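Side-chain contacts in quinone oxidoreductase (Coxiella burnetii, PDB 3TQH), which binds NADPH and probably uses it to reduce quinones, as a member of the medium-chain dehydrogenase/reductase superfamily: residues G97-P102 against V112-D117; L142-Q147 against V242-I247. One frame throughout, in Å; residues are numbered along the deposited sequence.

Contact 1 (G97-P102 against V112-D117); sequences GIAGFP and VCASPD
A99 of 97-102 meets V112, C113 and A114 of 112-117 in the GroES-like domain of this medium-chain dehydrogenase/reductase fold. Here the end of strand 94-98 passes the end of strand 111-114. The two strands are not neighbours in the sheet: 94-98 pairs with 74-82, and 111-114 pairs with 36-44. The contact is therefore made by side chains and one water, not by direct strand pairing.

The tight part is small and apolar. The methyl of A99 points at the other segment, and A99 CB takes part in every close contact between the two. It lies 3.6 Å from the carbonyl oxygen O of C113, so A99 CB packs against backbone as well as side chains. A99 CB is 4.2 Å from V112 CB. A99 CB is 4.4 Å from A114 CB. F75 of strand 74-82 touches A99, V112 and A114.

Beyond A99 the segments spread apart. G100 turns the chain with a positive phi of 70°, which favours glycine. F101 and P102, joined by a cis peptide bond, run away from 112-117. P102 CB lies against one face of the F101 ring, 3.8 Å from its plane. F101 also makes a cation-pi contact with K268, an NADPH-binding residue. On the other segment, the weak bond from D117 N to S115 OG stays within its own turn.

Between the two parts one water bridges the backbones. The water O accepts from G100 N at 2.9 Å. The same water O donates to C113 O, a longer 3.3 Å away.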
loop_
_atom_site.group_PDB
_atom_site.type_symbol
_atom_site.label_atom_id
_atom_site.label_comp_id
_atom_site.label_asym_id
_atom_site.label_seq_id
_atom_site.Cartn_x
_atom_site.Cartn_y
_atom_site.Cartn_z
ATOM N N GLY A 97 -1.879 -1.293 12.230
ATOM C CA GLY A 97 -2.647 -0.249 11.597
ATOM C C GLY A 97 -1.823 0.818 10.922
ATOM O O GLY A 97 -0.703 0.562 10.461
ATOM N N ILE A 98 -2.410 2.014 10.867
ATOM C CA ILE A 98 -1.849 3.162 10.171
ATOM C C ILE A 98 -1.657 4.277 11.183
ATOM O O ILE A 98 -2.536 4.519 12.007
ATOM C CB ILE A 98 -2.812 3.695 9.064
ATOM C CG1 ILE A 98 -3.251 2.574 8.122
ATOM C CG2 ILE A 98 -2.151 4.809 8.262
ATOM C CD1 ILE A 98 -2.126 1.962 7.368
ATOM N N ALA A 99 -0.530 4.971 11.109
ATOM C CA ALA A 99 -0.267 6.086 12.011
ATOM C C ALA A 99 0.158 7.334 11.236
ATOM O O ALA A 99 0.946 7.260 10.294
ATOM C CB ALA A 99 0.792 5.698 13.036
ATOM N N GLY A 100 -0.382 8.478 11.637
ATOM C CA GLY A 100 0.021 9.763 11.081
ATOM C C GLY A 100 -0.405 10.014 9.650
ATOM O O GLY A 100 0.165 10.872 8.984
ATOM N N PHE A 101 -1.410 9.286 9.175
ATOM C CA PHE A 101 -1.828 9.406 7.785
ATOM C C PHE A 101 -2.818 10.545 7.634
ATOM O O PHE A 101 -3.785 10.611 8.386
ATOM C CB PHE A 101 -2.451 8.108 7.263
ATOM C CG PHE A 101 -2.881 8.181 5.820
ATOM C CD1 PHE A 101 -1.961 7.987 4.797
ATOM C CD2 PHE A 101 -4.205 8.460 5.486
ATOM C CE1 PHE A 101 -2.355 8.061 3.460
ATOM C CE2 PHE A 101 -4.608 8.534 4.155
ATOM C CZ PHE A 101 -3.682 8.335 3.141
ATOM N N PRO A 102 -2.582 11.448 6.660
ATOM C CA PRO A 102 -1.433 11.504 5.743
ATOM C C PRO A 102 -0.323 12.501 6.119
ATOM O O PRO A 102 0.816 12.342 5.676
ATOM C CB PRO A 102 -2.080 11.941 4.432
ATOM C CG PRO A 102 -3.199 12.822 4.857
ATOM C CD PRO A 102 -3.639 12.383 6.240
ATOM N N VAL A 112 5.451 4.991 17.783
ATOM C CA VAL A 112 4.496 5.830 17.066
ATOM C C VAL A 112 3.308 6.184 17.950
ATOM O O VAL A 112 2.992 5.478 18.907
ATOM C CB VAL A 112 3.983 5.166 15.772
ATOM C CG1 VAL A 112 5.136 4.894 14.828
ATOM C CG2 VAL A 112 3.213 3.880 16.076
ATOM N N CYS A 113 2.675 7.303 17.619
ATOM C CA CYS A 113 1.424 7.716 18.237
ATOM C C CYS A 113 0.303 7.318 17.288
ATOM O O CYS A 113 0.421 7.508 16.079
ATOM C CB CYS A 113 1.422 9.229 18.474
ATOM S SG CYS A 113 -0.165 9.933 18.942
ATOM N N ALA A 114 -0.776 6.760 17.829
ATOM C CA ALA A 114 -1.909 6.340 17.004
ATOM C C ALA A 114 -3.249 6.487 17.724
ATOM O O ALA A 114 -3.328 6.442 18.956
ATOM C CB ALA A 114 -1.719 4.907 16.549
ATOM N N SER A 115 -4.296 6.670 16.925
ATOM C CA SER A 115 -5.661 6.722 17.414
ATOM C C SER A 115 -6.219 5.304 17.413
ATOM O O SER A 115 -5.842 4.496 16.567
ATOM C CB SER A 115 -6.504 7.624 16.508
ATOM O OG SER A 115 -7.877 7.594 16.868
ATOM N N PRO A 116 -7.115 4.982 18.357
ATOM C CA PRO A 116 -7.759 3.662 18.308
ATOM C C PRO A 116 -8.611 3.430 17.057
ATOM O O PRO A 116 -8.963 2.286 16.758
ATOM C CB PRO A 116 -8.642 3.649 19.565
ATOM C CG PRO A 116 -8.787 5.082 19.964
ATOM C CD PRO A 116 -7.520 5.751 19.545
ATOM N N ASP A 117 -8.943 4.506 16.344
ATOM C CA ASP A 117 -9.745 4.428 15.125
ATOM C C ASP A 117 -8.932 3.956 13.926
ATOM O O ASP A 117 -9.508 3.506 12.941
ATOM C CB ASP A 117 -10.377 5.791 14.815
ATOM C CG ASP A 117 -11.308 6.273 15.928
ATOM O OD1 ASP A 117 -12.317 5.586 16.218
ATOM O OD2 ASP A 117 -11.030 7.343 16.515
HETATM O O HOH W 1 -1.862 8.706 14.072
#

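Contact 2 (L142-Q147 against V242-I247); sequences LQALNQ and VSVPTI. With NDP (NADPH dihydro-nicotinamide-adenine-dinucleotide phosphate), chain B; SO4 (sulfate ion), chain C.
A144 and Q147 of helix 135-147 pack on V242, near the C-terminal end of strand 239-243, and V244 just past it. The strand belongs to the parallel sheet of the Rossmann-type, NADPH-binding domain.

The apolar contacts come first. A144 CB faces V242 CG1 at 4.2 Å and V244 CG2 at 4.4 Å. The other methyl of V242, CG2, lies 3.9 Å from Q147 CG. With chi1 at -179°, Q147 sends CG away from its own N and lays the start of the chain obliquely across V242. A bend at chi2 then leads the amide away. I220 and L266 also touch A144.

Contacts with the cofactor lie past the strand end. V244 CG1 comes within 3.3 Å of NADPH C2N, on the nicotinamide ring. The carboxamide is held by a hydrogen bond from NADPH N7N to V244 O, 2.9 Å long and bent to 135°. P245 lies beside the adjoining ribose.

The polar contacts of T246 are with a sulfate, probably from the crystallisation liquor. K51 also binds this ion. T246 N donates nearly straight to sulfate O2, 2.9 Å away (163°). T246 OG1 donates to sulfate O3 at 2.7 Å.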
loop_
_atom_site.group_PDB
_atom_site.type_symbol
_atom_site.label_atom_id
_atom_site.label_comp_id
_atom_site.label_asym_id
_atom_site.label_seq_id
_atom_site.Cartn_x
_atom_site.Cartn_y
_atom_site.Cartn_z
ATOM N N LEU A 142 -8.322 -4.085 -1.857
ATOM C CA LEU A 142 -9.730 -4.410 -1.620
ATOM C C LEU A 142 -10.667 -3.289 -2.063
ATOM O O LEU A 142 -11.654 -3.524 -2.763
ATOM C CB LEU A 142 -9.955 -4.712 -0.136
ATOM C CG LEU A 142 -11.300 -5.308 0.281
ATOM C CD1 LEU A 142 -11.638 -6.571 -0.533
ATOM C CD2 LEU A 142 -11.293 -5.607 1.779
ATOM N N GLN A 143 -10.350 -2.066 -1.656
ATOM C CA GLN A 143 -11.192 -0.916 -1.960
ATOM C C GLN A 143 -11.197 -0.563 -3.447
ATOM O O GLN A 143 -12.183 -0.033 -3.951
ATOM C CB GLN A 143 -10.782 0.275 -1.103
ATOM C CG GLN A 143 -11.097 0.064 0.377
ATOM C CD GLN A 143 -10.448 1.090 1.286
ATOM O OE1 GLN A 143 -9.907 2.094 0.827
ATOM N NE2 GLN A 143 -10.508 0.843 2.583
ATOM N N ALA A 144 -10.115 -0.891 -4.151
ATOM C CA ALA A 144 -10.070 -0.729 -5.602
ATOM C C ALA A 144 -11.008 -1.727 -6.274
ATOM O O ALA A 144 -11.800 -1.358 -7.145
ATOM C CB ALA A 144 -8.658 -0.902 -6.120
ATOM N N LEU A 145 -10.932 -2.986 -5.855
ATOM C CA LEU A 145 -11.822 -4.015 -6.386
ATOM C C LEU A 145 -13.288 -3.695 -6.097
ATOM O O LEU A 145 -14.142 -3.922 -6.958
ATOM C CB LEU A 145 -11.436 -5.406 -5.853
ATOM C CG LEU A 145 -10.131 -5.969 -6.437
ATOM C CD1 LEU A 145 -9.685 -7.241 -5.724
ATOM C CD2 LEU A 145 -10.269 -6.234 -7.952
ATOM N N ASN A 146 -13.571 -3.163 -4.901
ATOM C CA ASN A 146 -14.932 -2.739 -4.522
ATOM C C ASN A 146 -15.425 -1.538 -5.332
ATOM O O ASN A 146 -16.573 -1.501 -5.749
ATOM C CB ASN A 146 -15.021 -2.380 -3.034
ATOM C CG ASN A 146 -14.983 -3.598 -2.110
ATOM O OD1 ASN A 146 -15.018 -4.752 -2.548
ATOM N ND2 ASN A 146 -14.910 -3.330 -0.811
ATOM N N GLN A 147 -14.566 -0.547 -5.539
ATOM C CA GLN A 147 -14.922 0.597 -6.390
ATOM C C GLN A 147 -15.304 0.135 -7.812
ATOM O O GLN A 147 -16.235 0.671 -8.420
ATOM C CB GLN A 147 -13.773 1.610 -6.434
ATOM C CG GLN A 147 -14.046 2.849 -7.278
ATOM C CD GLN A 147 -15.132 3.739 -6.695
ATOM O OE1 GLN A 147 -16.295 3.691 -7.118
ATOM N NE2 GLN A 147 -14.758 4.557 -5.716
ATOM N N VAL A 242 -10.250 2.047 -12.402
ATOM C CA VAL A 242 -9.871 2.610 -11.115
ATOM C C VAL A 242 -8.380 2.898 -11.170
ATOM O O VAL A 242 -7.555 1.984 -11.069
ATOM C CB VAL A 242 -10.174 1.644 -9.961
ATOM C CG1 VAL A 242 -9.784 2.269 -8.637
ATOM C CG2 VAL A 242 -11.654 1.269 -9.965
ATOM N N SER A 243 -8.039 4.171 -11.352
ATOM C CA SER A 243 -6.646 4.582 -11.444
ATOM C C SER A 243 -6.164 5.019 -10.070
ATOM O O SER A 243 -6.596 6.047 -9.557
ATOM C CB SER A 243 -6.480 5.702 -12.476
ATOM O OG SER A 243 -5.129 5.783 -12.904
ATOM N N VAL A 244 -5.261 4.224 -9.491
ATOM C CA VAL A 244 -4.910 4.298 -8.068
ATOM C C VAL A 244 -3.849 5.362 -7.707
ATOM O O VAL A 244 -3.970 6.002 -6.660
ATOM C CB VAL A 244 -4.491 2.891 -7.542
ATOM C CG1 VAL A 244 -3.977 2.951 -6.104
ATOM C CG2 VAL A 244 -5.667 1.927 -7.643
ATOM N N PRO A 245 -2.808 5.552 -8.550
ATOM C CA PRO A 245 -1.896 6.653 -8.238
ATOM C C PRO A 245 -2.611 7.986 -8.358
ATOM O O PRO A 245 -3.269 8.253 -9.370
ATOM C CB PRO A 245 -0.782 6.521 -9.288
ATOM C CG PRO A 245 -0.894 5.130 -9.802
ATOM C CD PRO A 245 -2.351 4.784 -9.719
ATOM N N THR A 246 -2.496 8.804 -7.319
ATOM C CA THR A 246 -3.308 10.008 -7.185
ATOM C C THR A 246 -2.904 11.135 -8.131
ATOM O O THR A 246 -3.746 11.934 -8.534
ATOM C CB THR A 246 -3.247 10.542 -5.737
ATOM O OG1 THR A 246 -1.880 10.762 -5.374
ATOM C CG2 THR A 246 -3.881 9.539 -4.761
ATOM N N ILE A 247 -1.625 11.206 -8.487
ATOM C CA ILE A 247 -1.118 12.346 -9.249
ATOM C C ILE A 247 -1.686 12.448 -10.671
ATOM O O ILE A 247 -1.859 13.553 -11.180
ATOM C CB ILE A 247 0.425 12.346 -9.306
ATOM C CG1 ILE A 247 0.938 13.715 -9.769
ATOM C CG2 ILE A 247 0.938 11.228 -10.204
ATOM C CD1 ILE A 247 2.400 13.934 -9.489
HETATM P PA NDP B . 5.023 -1.205 -6.006
HETATM O O1A NDP B . 6.291 -0.451 -5.978
HETATM O O2A NDP B . 4.988 -2.244 -4.958
HETATM O O5B NDP B . 4.826 -1.907 -7.438
HETATM C C5B NDP B . 5.945 -2.491 -8.076
HETATM C C4B NDP B . 5.484 -3.341 -9.250
HETATM O O4B NDP B . 5.166 -2.500 -10.340
HETATM C C3B NDP B . 6.532 -4.321 -9.762
HETATM O O3B NDP B . 6.167 -5.636 -9.404
HETATM C C2B NDP B . 6.559 -4.127 -11.275
HETATM O O2B NDP B . 6.426 -5.337 -11.987
HETATM C C1B NDP B . 5.359 -3.230 -11.529
HETATM N N9A NDP B . 5.520 -2.288 -12.647
HETATM C C8A NDP B . 6.425 -1.260 -12.739
HETATM N N7A NDP B . 6.228 -0.617 -13.908
HETATM C C5A NDP B . 5.212 -1.217 -14.562
HETATM C C6A NDP B . 4.621 -0.956 -15.790
HETATM N N6A NDP B . 5.066 0.044 -16.533
HETATM N N1A NDP B . 3.582 -1.746 -16.227
HETATM C C2A NDP B . 3.132 -2.790 -15.431
HETATM N N3A NDP B . 3.716 -3.046 -14.203
HETATM C C4A NDP B . 4.749 -2.268 -13.779
HETATM O O3 NDP B . 3.767 -0.205 -5.884
HETATM P PN NDP B . 2.405 -0.453 -5.052
HETATM O O1N NDP B . 2.692 -0.316 -3.608
HETATM O O2N NDP B . 1.680 -1.642 -5.522
HETATM O O5D NDP B . 1.583 0.850 -5.509
HETATM C C5D NDP B . 1.351 1.144 -6.873
HETATM C C4D NDP B . 0.930 2.602 -7.021
HETATM O O4D NDP B . -0.273 2.838 -6.314
HETATM C C3D NDP B . 1.981 3.547 -6.458
HETATM O O3D NDP B . 2.186 4.611 -7.359
HETATM C C2D NDP B . 1.394 4.020 -5.146
HETATM O O2D NDP B . 1.838 5.315 -4.784
HETATM C C1D NDP B . -0.110 3.935 -5.428
HETATM N N1N NDP B . -0.967 3.756 -4.233
HETATM C C2N NDP B . -2.037 4.604 -4.085
HETATM C C3N NDP B . -2.871 4.558 -2.970
HETATM C C7N NDP B . -4.037 5.491 -2.824
HETATM O O7N NDP B . -4.833 5.400 -1.662
HETATM N N7N NDP B . -4.292 6.386 -3.777
HETATM C C4N NDP B . -2.572 3.543 -1.903
HETATM C C5N NDP B . -1.400 2.642 -2.129
HETATM C C6N NDP B . -0.656 2.797 -3.296
HETATM P P2B NDP B . 7.665 -5.967 -12.801
HETATM O O1X NDP B . 7.300 -7.376 -13.196
HETATM O O2X NDP B . 8.894 -6.006 -11.927
HETATM O O3X NDP B . 7.969 -5.179 -14.047
HETATM S S SO4 C . -0.107 8.114 -4.026
HETATM O O1 SO4 C . -0.136 7.049 -3.022
HETATM O O2 SO4 C . -0.890 7.736 -5.200
HETATM O O3 SO4 C . -0.645 9.341 -3.450
HETATM O O4 SO4 C . 1.269 8.366 -4.428
#

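The contacts follow one another along the chain: contact 1 closes before contact 2 opens. Their centres are 22 Å apart, and their nearest atoms about 8 Å apart, without touching. Contact 1 belongs to the GroES-like domain and its mixed sheet. Contact 2 belongs to the six-stranded parallel sheet of the nucleotide-binding domain. Helix 135-147 connects the two regions: P135 and T136 near its start touch I98 of contact 1, while its last turns form one half of contact 2. In this family the cofactor's nicotinamide lies in the cleft between the two domains; contact 2 touches it directly, and contact 1 does not.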